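PDB 3HK5: uronate isomerase from Bacillus halodurans C-125, which probably catalyses the zinc-dependent interconversion of uronic acids and their keto isomers. Local coordinates for residues Glu44-His49 with Glu73-Ile78; Pro254-Ile259 with Lys295-Met300; Phe322-Phe327 with Ile350-Asp355. One frame throughout, in Å; residues are numbered along the deposited sequence.

Overall arrangement
The three contacts follow one another along the chain, each closing before the next opens, and converge from different sides on one ligand, D-arabinaric acid. Contact 1 joins helix 42-46 and the turn after it to helix 71-84. Contact 2 pairs two parallel strands, 255-262 and 296-300, and contact 3 joins two loops that follow the next strand, 319-321, and helix 331-345. The centres of contacts 2 and 3 lie 12 Å apart, and Thr299 OG1 probably bonds to Phe322 O between them. Contact 1 is 31 Å from contact 2 and 23 Å from contact 3, centre to centre, yet its His49 packs on Trp326. Barrel, metal loop and outlying helices thus combine in one pocket.

Contact 1 (Glu44-His49 with Glu73-Ile78). With RAT (D-arabinaric acid), chain C; CO3 (carbonate ion), chain D.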
# COMPACT_ATOMS: atom_id res chain seq x y z
N GLU A 44 2.22 -36.85 29.92
CA GLU A 44 1.98 -36.26 28.61
C GLU A 44 0.98 -35.12 28.76
O GLU A 44 1.14 -34.07 28.14
CB GLU A 44 1.40 -37.29 27.63
CG GLU A 44 2.36 -38.40 27.22
CD GLU A 44 3.66 -37.88 26.63
OE1 GLU A 44 3.62 -36.88 25.88
OE2 GLU A 44 4.72 -38.48 26.89
N LEU A 45 -0.04 -35.34 29.59
CA LEU A 45 -1.05 -34.31 29.82
C LEU A 45 -0.42 -33.04 30.37
O LEU A 45 -0.76 -31.94 29.96
CB LEU A 45 -2.11 -34.80 30.81
CG LEU A 45 -3.19 -35.78 30.36
CD1 LEU A 45 -4.15 -36.04 31.54
CD2 LEU A 45 -3.97 -35.20 29.19
N LEU A 46 0.51 -33.20 31.31
CA LEU A 46 1.16 -32.06 31.93
C LEU A 46 2.19 -31.38 31.04
O LEU A 46 2.46 -30.19 31.20
CB LEU A 46 1.80 -32.46 33.26
CG LEU A 46 0.81 -32.75 34.39
CD1 LEU A 46 1.54 -33.40 35.57
CD2 LEU A 46 0.12 -31.44 34.83
N THR A 47 2.75 -32.11 30.09
CA THR A 47 3.74 -31.52 29.20
C THR A 47 3.15 -31.05 27.89
O THR A 47 3.87 -30.73 26.95
CB THR A 47 4.92 -32.50 28.96
OG1 THR A 47 4.43 -33.74 28.46
CG2 THR A 47 5.67 -32.74 30.26
N TYR A 48 1.82 -31.02 27.83
CA TYR A 48 1.06 -30.51 26.67
C TYR A 48 1.66 -29.12 26.44
O TYR A 48 1.91 -28.40 27.40
CB TYR A 48 -0.41 -30.42 27.09
CG TYR A 48 -1.41 -29.88 26.09
CD1 TYR A 48 -1.33 -30.19 24.73
CD2 TYR A 48 -2.52 -29.15 26.54
CE1 TYR A 48 -2.35 -29.80 23.85
CE2 TYR A 48 -3.54 -28.75 25.67
CZ TYR A 48 -3.45 -29.08 24.32
OH TYR A 48 -4.47 -28.72 23.46
N HIS A 49 1.90 -28.73 25.19
CA HIS A 49 2.53 -27.43 24.96
C HIS A 49 1.77 -26.23 25.50
O HIS A 49 2.37 -25.20 25.80
CB HIS A 49 2.92 -27.26 23.48
CG HIS A 49 1.78 -26.92 22.56
ND1 HIS A 49 1.28 -25.64 22.43
CD2 HIS A 49 1.10 -27.68 21.67
CE1 HIS A 49 0.35 -25.63 21.49
NE2 HIS A 49 0.22 -26.86 21.01
N GLU A 73 10.52 -35.04 34.79
CA GLU A 73 10.93 -33.81 35.45
C GLU A 73 10.14 -32.61 34.95
O GLU A 73 9.78 -31.73 35.72
CB GLU A 73 12.44 -33.60 35.26
CG GLU A 73 13.26 -34.81 35.72
CD GLU A 73 14.75 -34.67 35.43
OE1 GLU A 73 15.11 -34.33 34.29
OE2 GLU A 73 15.56 -34.92 36.36
N GLN A 74 9.87 -32.57 33.65
CA GLN A 74 9.10 -31.46 33.09
C GLN A 74 7.72 -31.46 33.73
O GLN A 74 7.23 -30.42 34.16
CB GLN A 74 8.96 -31.62 31.57
CG GLN A 74 10.28 -31.65 30.84
CD GLN A 74 10.12 -31.76 29.34
OE1 GLN A 74 9.26 -32.49 28.86
NE2 GLN A 74 10.96 -31.05 28.60
N ALA A 75 7.12 -32.64 33.82
CA ALA A 75 5.80 -32.80 34.42
C ALA A 75 5.80 -32.38 35.88
O ALA A 75 4.86 -31.74 36.34
CB ALA A 75 5.34 -34.24 34.27
N ASP A 76 6.86 -32.74 36.61
CA ASP A 76 6.96 -32.38 38.02
C ASP A 76 7.05 -30.86 38.17
O ASP A 76 6.43 -30.29 39.06
CB ASP A 76 8.20 -33.00 38.67
CG ASP A 76 8.08 -34.50 38.87
OD1 ASP A 76 7.03 -34.97 39.36
OD2 ASP A 76 9.05 -35.21 38.54
N LEU A 77 7.85 -30.23 37.31
CA LEU A 77 8.02 -28.78 37.35
C LEU A 77 6.69 -28.07 37.07
O LEU A 77 6.30 -27.17 37.81
CB LEU A 77 9.05 -28.33 36.31
CG LEU A 77 9.28 -26.82 36.23
CD1 LEU A 77 9.89 -26.34 37.55
CD2 LEU A 77 10.18 -26.47 35.06
N ILE A 78 6.00 -28.49 36.02
CA ILE A 78 4.72 -27.89 35.65
C ILE A 78 3.66 -28.08 36.73
O ILE A 78 2.86 -27.18 37.00
CB ILE A 78 4.24 -28.45 34.30
CG1 ILE A 78 5.16 -27.93 33.19
CG2 ILE A 78 2.78 -28.05 34.03
CD1 ILE A 78 4.80 -28.39 31.80
O1A RAT C . -2.34 -26.59 13.15
C1 RAT C . -3.08 -27.25 13.94
O1B RAT C . -3.77 -28.24 13.63
C2 RAT C . -3.12 -26.79 15.40
O2 RAT C . -4.32 -27.31 16.01
C3 RAT C . -1.87 -27.28 16.18
O3 RAT C . -1.93 -28.70 16.35
C4 RAT C . -1.72 -26.61 17.58
O4 RAT C . -0.39 -26.75 18.06
C5 RAT C . -2.68 -27.20 18.64
O5A RAT C . -2.19 -27.91 19.54
O5B RAT C . -3.91 -26.93 18.52
C CO3 D . 0.24 -22.18 23.09
O1 CO3 D . 0.19 -20.98 23.61
O2 CO3 D . 0.61 -23.19 23.83
O3 CO3 D . -0.11 -22.38 21.84
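Leu46 and Ala75 mark the closest backbone approach, their CA atoms 5.3 Å apart, where the end of helix 42-46 meets the flank of helix 71-84. Thr47 is the first residue to leave helical torsions, and Tyr48 occupies the N-cap position of the helix that follows. The last turn of the shorter helix and the residue after it thus lie against Gln74, Ala75 and Ile78, three residues on one face of the longer helix.

Leu46 sets its CB beside Ala75 CB at 4.1 Å, and its CD1 branch continues past that methyl to lie 3.8 Å from Ala75 O. Ile78 approaches the same residue from the next turn, its CG2 3.6 Å from Leu46 O. Thr47 divides its two branches by chemistry. OG1 sits between the backbone N and the carbonyl carbon (chi1 55°), which leaves CG2 anti to the carbonyl carbon and turned to Gln74 CB, 3.7 Å away; the two side chains cross at about a right angle. OG1 itself bonds to Asp43 O and Lys71 NZ, and Gln74 NE2 to Phe66 O.

Beyond the turn, His49 faces the ligand. NE2 donates to O5A of D-arabinaric acid at 3.0 Å (155° at the hydrogen) and is also hydrogen-bonded to O4, where either atom could be the donor. ND1, along another edge of the ring, donates at 2.9 Å to O2 of a carbonate, probably from the crystallisation liquor, that is also held by Arg314 and Lys315 of the second subunit.

The join between the two segments therefore rests on apolar contact, with the polar ends of Thr47 and Gln74 satisfied outside them, partly by Lys71 just ahead of Glu73-Ile78. His49 turns instead to the bound groups, and partners near the ring plane at both nitrogens probably keep its ring from turning.

Contact 2 (Pro254-Ile259 with Lys295-Met300); sequences PFAMMI and KFLVTM. With RAT (D-arabinaric acid), chain C.
Neighbouring parallel strands of the (beta/alpha)-barrel expected of this superfamily meet here, Phe255 beside Phe296 through Ile259 beside Met300, their directions 14° apart. Five backbone bonds zip them together, from Phe255 N to Lys295 O (2.8 Å) to Ile259 N to Thr299 O (3.1 Å).

The two sides of the pair differ in what they face. Phe255, Met257, Ile259 and Phe296 pack on helices 235-250 and 282-290, and Val298 and Met300 share their face. There Phe296 CE1 comes in at the edge of the Phe255 ring, 3.8 Å from CD2, and Met257, bent at chi3 (-72°), lays its CE between Phe296 CD1 (3.8 Å) and Val298 CG2. Ile259 and Met300 run alongside each other, CG2 meeting CE at 3.9 Å.

On the other side are Ala256, Met258, Leu297 and Thr299. Ala256 CB rests on Leu297 CB at 3.9 Å, and Thr299 CG2 lies against Met258 CB at 4.0 Å while its OG1 bonds to Phe322 O. The end of Met258 bends away from that neighbour, bringing CE beside a carboxylate of D-arabinaric acid, near His26.

Backbone bonding therefore fixes the register, with one face turned to the helices and the methyl end of a methionine beside the zinc-bound carboxylate.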
# COMPACT_ATOMS: atom_id res chain seq x y z
N PRO A 254 -14.00 -32.98 1.03
CA PRO A 254 -13.95 -31.56 1.40
C PRO A 254 -12.54 -31.08 1.73
O PRO A 254 -11.65 -31.87 2.07
CB PRO A 254 -14.89 -31.48 2.60
CG PRO A 254 -14.80 -32.82 3.21
CD PRO A 254 -14.77 -33.75 2.02
N PHE A 255 -12.35 -29.77 1.62
CA PHE A 255 -11.07 -29.12 1.91
C PHE A 255 -11.21 -28.34 3.22
O PHE A 255 -12.03 -27.43 3.33
CB PHE A 255 -10.71 -28.19 0.75
CG PHE A 255 -9.39 -27.48 0.89
CD1 PHE A 255 -8.31 -28.09 1.52
CD2 PHE A 255 -9.21 -26.22 0.33
CE1 PHE A 255 -7.06 -27.46 1.58
CE2 PHE A 255 -7.97 -25.58 0.37
CZ PHE A 255 -6.90 -26.20 1.00
N ALA A 256 -10.40 -28.70 4.21
CA ALA A 256 -10.44 -28.02 5.50
C ALA A 256 -9.32 -27.00 5.58
O ALA A 256 -8.16 -27.31 5.33
CB ALA A 256 -10.30 -29.03 6.63
N MET A 257 -9.68 -25.76 5.92
CA MET A 257 -8.72 -24.68 6.06
C MET A 257 -8.79 -24.14 7.48
O MET A 257 -9.85 -23.72 7.94
CB MET A 257 -9.04 -23.56 5.05
CG MET A 257 -8.99 -23.99 3.57
SD MET A 257 -9.22 -22.62 2.39
CE MET A 257 -10.94 -22.31 2.62
N MET A 258 -7.66 -24.18 8.19
CA MET A 258 -7.58 -23.68 9.56
C MET A 258 -6.71 -22.42 9.41
O MET A 258 -5.48 -22.49 9.36
CB MET A 258 -6.94 -24.74 10.47
CG MET A 258 -7.60 -26.14 10.32
SD MET A 258 -7.27 -27.34 11.65
CE MET A 258 -5.72 -27.70 11.37
N ILE A 259 -7.40 -21.29 9.33
CA ILE A 259 -6.78 -19.99 9.08
C ILE A 259 -6.50 -19.08 10.27
O ILE A 259 -7.29 -19.00 11.21
CB ILE A 259 -7.66 -19.21 8.06
CG1 ILE A 259 -7.90 -20.08 6.82
CG2 ILE A 259 -7.01 -17.87 7.69
CD1 ILE A 259 -9.04 -19.58 5.94
N LYS A 295 -16.37 -28.59 -1.48
CA LYS A 295 -16.85 -28.43 -0.11
C LYS A 295 -15.71 -27.92 0.76
O LYS A 295 -14.57 -28.37 0.63
CB LYS A 295 -17.38 -29.76 0.43
CG LYS A 295 -18.69 -30.20 -0.22
CD LYS A 295 -19.14 -31.56 0.29
CE LYS A 295 -18.17 -32.67 -0.11
NZ LYS A 295 -18.63 -34.03 0.29
N PHE A 296 -16.02 -26.99 1.64
CA PHE A 296 -15.01 -26.40 2.51
C PHE A 296 -15.37 -26.42 3.98
O PHE A 296 -16.44 -25.96 4.38
CB PHE A 296 -14.77 -24.95 2.09
CG PHE A 296 -14.27 -24.78 0.69
CD1 PHE A 296 -12.91 -24.73 0.43
CD2 PHE A 296 -15.17 -24.64 -0.37
CE1 PHE A 296 -12.43 -24.54 -0.87
CE2 PHE A 296 -14.71 -24.45 -1.68
CZ PHE A 296 -13.34 -24.39 -1.93
N LEU A 297 -14.46 -26.95 4.79
CA LEU A 297 -14.62 -26.97 6.24
C LEU A 297 -13.69 -25.87 6.71
O LEU A 297 -12.50 -25.89 6.39
CB LEU A 297 -14.15 -28.31 6.81
CG LEU A 297 -15.15 -29.46 6.70
CD1 LEU A 297 -14.42 -30.80 6.83
CD2 LEU A 297 -16.21 -29.31 7.81
N VAL A 298 -14.21 -24.90 7.45
CA VAL A 298 -13.36 -23.81 7.91
C VAL A 298 -13.46 -23.47 9.39
O VAL A 298 -14.55 -23.52 9.98
CB VAL A 298 -13.65 -22.51 7.12
CG1 VAL A 298 -12.85 -21.35 7.71
CG2 VAL A 298 -13.31 -22.69 5.66
N THR A 299 -12.31 -23.15 9.98
CA THR A 299 -12.24 -22.70 11.37
C THR A 299 -11.14 -21.63 11.37
O THR A 299 -10.12 -21.77 10.67
CB THR A 299 -11.88 -23.83 12.35
OG1 THR A 299 -12.25 -23.43 13.68
CG2 THR A 299 -10.38 -24.13 12.32
N MET A 300 -11.34 -20.56 12.12
CA MET A 300 -10.35 -19.49 12.15
C MET A 300 -9.84 -19.23 13.57
O MET A 300 -10.55 -19.44 14.55
CB MET A 300 -10.94 -18.24 11.50
CG MET A 300 -11.33 -18.48 10.02
SD MET A 300 -12.01 -17.07 9.15
CE MET A 300 -10.46 -16.32 8.62
O1A RAT C . -2.34 -26.59 13.15
C1 RAT C . -3.08 -27.25 13.94
O1B RAT C . -3.77 -28.24 13.63
C2 RAT C . -3.12 -26.79 15.40
O2 RAT C . -4.32 -27.31 16.01
C3 RAT C . -1.87 -27.28 16.18
O3 RAT C . -1.93 -28.70 16.35
C4 RAT C . -1.72 -26.61 17.58
O4 RAT C . -0.39 -26.75 18.06
C5 RAT C . -2.68 -27.20 18.64
O5A RAT C . -2.19 -27.91 19.54
O5B RAT C . -3.91 -26.93 18.52

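Contact 3 (Phe322-Phe327 with Ile350-Asp355). With ZN (zinc ion), chain E; RAT (D-arabinaric acid), chain C; CO3 (carbonate ion), chain D.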
# COMPACT_ATOMS: atom_id res chain seq x y z
N PHE A 322 -16.61 -25.03 11.74
CA PHE A 322 -16.41 -25.98 12.81
C PHE A 322 -15.48 -25.52 13.92
O PHE A 322 -14.56 -24.74 13.70
CB PHE A 322 -15.91 -27.32 12.25
CG PHE A 322 -14.44 -27.32 11.87
CD1 PHE A 322 -13.47 -27.72 12.79
CD2 PHE A 322 -14.04 -26.94 10.59
CE1 PHE A 322 -12.11 -27.73 12.44
CE2 PHE A 322 -12.69 -26.94 10.23
CZ PHE A 322 -11.72 -27.33 11.16
N GLY A 323 -15.76 -26.02 15.12
CA GLY A 323 -14.97 -25.77 16.31
C GLY A 323 -14.58 -24.39 16.77
O GLY A 323 -14.81 -23.38 16.12
N CYS A 324 -13.99 -24.39 17.96
CA CYS A 324 -13.47 -23.20 18.62
C CYS A 324 -12.01 -23.60 18.75
O CYS A 324 -11.59 -24.23 19.72
CB CYS A 324 -14.15 -23.01 19.97
SG CYS A 324 -15.95 -22.80 19.77
N TRP A 325 -11.27 -23.23 17.72
CA TRP A 325 -9.87 -23.59 17.57
C TRP A 325 -8.77 -22.94 18.40
O TRP A 325 -8.65 -21.71 18.44
CB TRP A 325 -9.52 -23.45 16.09
CG TRP A 325 -8.17 -23.92 15.69
CD1 TRP A 325 -7.52 -25.03 16.15
CD2 TRP A 325 -7.34 -23.36 14.67
NE1 TRP A 325 -6.34 -25.20 15.47
CE2 TRP A 325 -6.20 -24.19 14.56
CE3 TRP A 325 -7.45 -22.24 13.84
CZ2 TRP A 325 -5.18 -23.93 13.64
CZ3 TRP A 325 -6.44 -21.98 12.93
CH2 TRP A 325 -5.31 -22.83 12.84
N TRP A 326 -7.98 -23.79 19.06
CA TRP A 326 -6.80 -23.37 19.80
C TRP A 326 -7.00 -22.23 20.82
O TRP A 326 -7.47 -22.45 21.94
CB TRP A 326 -5.76 -22.96 18.75
CG TRP A 326 -4.32 -23.08 19.08
CD1 TRP A 326 -3.73 -23.02 20.32
CD2 TRP A 326 -3.25 -23.14 18.13
NE1 TRP A 326 -2.36 -23.04 20.19
CE2 TRP A 326 -2.04 -23.11 18.86
CE3 TRP A 326 -3.20 -23.21 16.73
CZ2 TRP A 326 -0.79 -23.14 18.23
CZ3 TRP A 326 -1.95 -23.24 16.11
CH2 TRP A 326 -0.77 -23.21 16.86
N PHE A 327 -6.61 -21.02 20.42
CA PHE A 327 -6.76 -19.86 21.30
C PHE A 327 -8.22 -19.45 21.47
O PHE A 327 -8.53 -18.61 22.31
CB PHE A 327 -5.92 -18.69 20.77
CG PHE A 327 -4.46 -19.02 20.61
CD1 PHE A 327 -3.73 -19.56 21.66
CD2 PHE A 327 -3.82 -18.83 19.38
CE1 PHE A 327 -2.37 -19.92 21.50
CE2 PHE A 327 -2.47 -19.18 19.21
CZ PHE A 327 -1.75 -19.73 20.27
N ILE A 350 -20.82 -27.19 13.01
CA ILE A 350 -20.21 -28.17 13.91
C ILE A 350 -19.58 -27.33 15.01
O ILE A 350 -18.51 -26.76 14.82
CB ILE A 350 -19.13 -29.00 13.18
CG1 ILE A 350 -19.77 -29.73 12.00
CG2 ILE A 350 -18.46 -29.97 14.15
CD1 ILE A 350 -18.77 -30.39 11.07
N PRO A 351 -20.24 -27.26 16.18
CA PRO A 351 -19.75 -26.47 17.30
C PRO A 351 -18.34 -26.71 17.85
O PRO A 351 -17.67 -25.76 18.26
CB PRO A 351 -20.83 -26.67 18.37
CG PRO A 351 -21.42 -28.02 18.02
CD PRO A 351 -21.48 -27.97 16.52
N GLN A 352 -17.87 -27.95 17.84
CA GLN A 352 -16.57 -28.19 18.43
C GLN A 352 -15.82 -29.43 17.97
O GLN A 352 -16.39 -30.36 17.39
CB GLN A 352 -16.76 -28.23 19.95
CG GLN A 352 -15.48 -28.35 20.75
CD GLN A 352 -14.63 -27.10 20.65
OE1 GLN A 352 -14.29 -26.66 19.55
NE2 GLN A 352 -14.27 -26.53 21.79
N HIS A 353 -14.51 -29.41 18.23
CA HIS A 353 -13.58 -30.50 17.97
C HIS A 353 -12.59 -30.36 19.13
O HIS A 353 -12.48 -29.29 19.70
CB HIS A 353 -12.87 -30.35 16.61
CG HIS A 353 -11.89 -29.22 16.54
ND1 HIS A 353 -12.24 -27.96 16.11
CD2 HIS A 353 -10.57 -29.17 16.83
CE1 HIS A 353 -11.17 -27.18 16.14
NE2 HIS A 353 -10.15 -27.89 16.57
N SER A 354 -11.88 -31.43 19.49
CA SER A 354 -10.96 -31.36 20.63
C SER A 354 -9.54 -30.92 20.32
O SER A 354 -8.90 -30.27 21.15
CB SER A 354 -10.88 -32.70 21.34
OG SER A 354 -10.17 -33.64 20.55
N ASP A 355 -9.04 -31.30 19.14
CA ASP A 355 -7.68 -30.97 18.74
C ASP A 355 -6.74 -31.69 19.71
O ASP A 355 -5.60 -31.27 19.91
CB ASP A 355 -7.44 -29.46 18.82
CG ASP A 355 -6.81 -28.91 17.56
OD1 ASP A 355 -5.81 -29.50 17.08
OD2 ASP A 355 -7.31 -27.89 17.03
ZN ZN E . -4.99 -29.20 15.29
O1A RAT C . -2.34 -26.59 13.15
C1 RAT C . -3.08 -27.25 13.94
O1B RAT C . -3.77 -28.24 13.63
C2 RAT C . -3.12 -26.79 15.40
O2 RAT C . -4.32 -27.31 16.01
C3 RAT C . -1.87 -27.28 16.18
O3 RAT C . -1.93 -28.70 16.35
C4 RAT C . -1.72 -26.61 17.58
O4 RAT C . -0.39 -26.75 18.06
C5 RAT C . -2.68 -27.20 18.64
O5A RAT C . -2.19 -27.91 19.54
O5B RAT C . -3.91 -26.93 18.52
C CO3 D . 0.24 -22.18 23.09
O1 CO3 D . 0.19 -20.98 23.61
O2 CO3 D . 0.61 -23.19 23.83
O3 CO3 D . -0.11 -22.38 21.84
O HOH W 1 -11.22 -26.94 19.60
O HOH W 2 -8.35 -26.40 19.18
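Gly323 and Gln352, CA atoms 3.6 Å apart, bring together two loops of the zinc site, one after strand 319-321 and the other leading to helix 361-386. Gly323 N donates to Ile350 O. Gln352 sets CG anti to the backbone N (chi1 -175°) and then bends at chi2 (67°), which turns OE1 back to accept Cys324 N (2.8 Å) and His353 N from opposite faces of its amide plane. Phe322 CD1 and Trp325 CD1 both approach the His353 ring, whose NE2 donates to Asp355 OD2 at 2.9 Å, from above the carboxylate plane. This second-shell bond probably helps to orient Asp355, whose OD1 binds zinc at 2.0 Å with His26, His28 and the ligand's O1B and O2. Trp325 NE1 donates almost straight (175°) to that O2.

Trp326 is sandwiched, Phe327 CZ over one face and ligand C4 over the other, while NE1 bonds to carbonate O3. With an alanine in its place the ligand would probably lose the flat wall beneath C4, and the carbonate one of its donors.

Cys324 packs on helix 331-345, Pro351 and Gln352 on helix 361-386 and Ile350 on helix 393-412, while Phe322 joins strand 296-300 through backbone bonding with Val298.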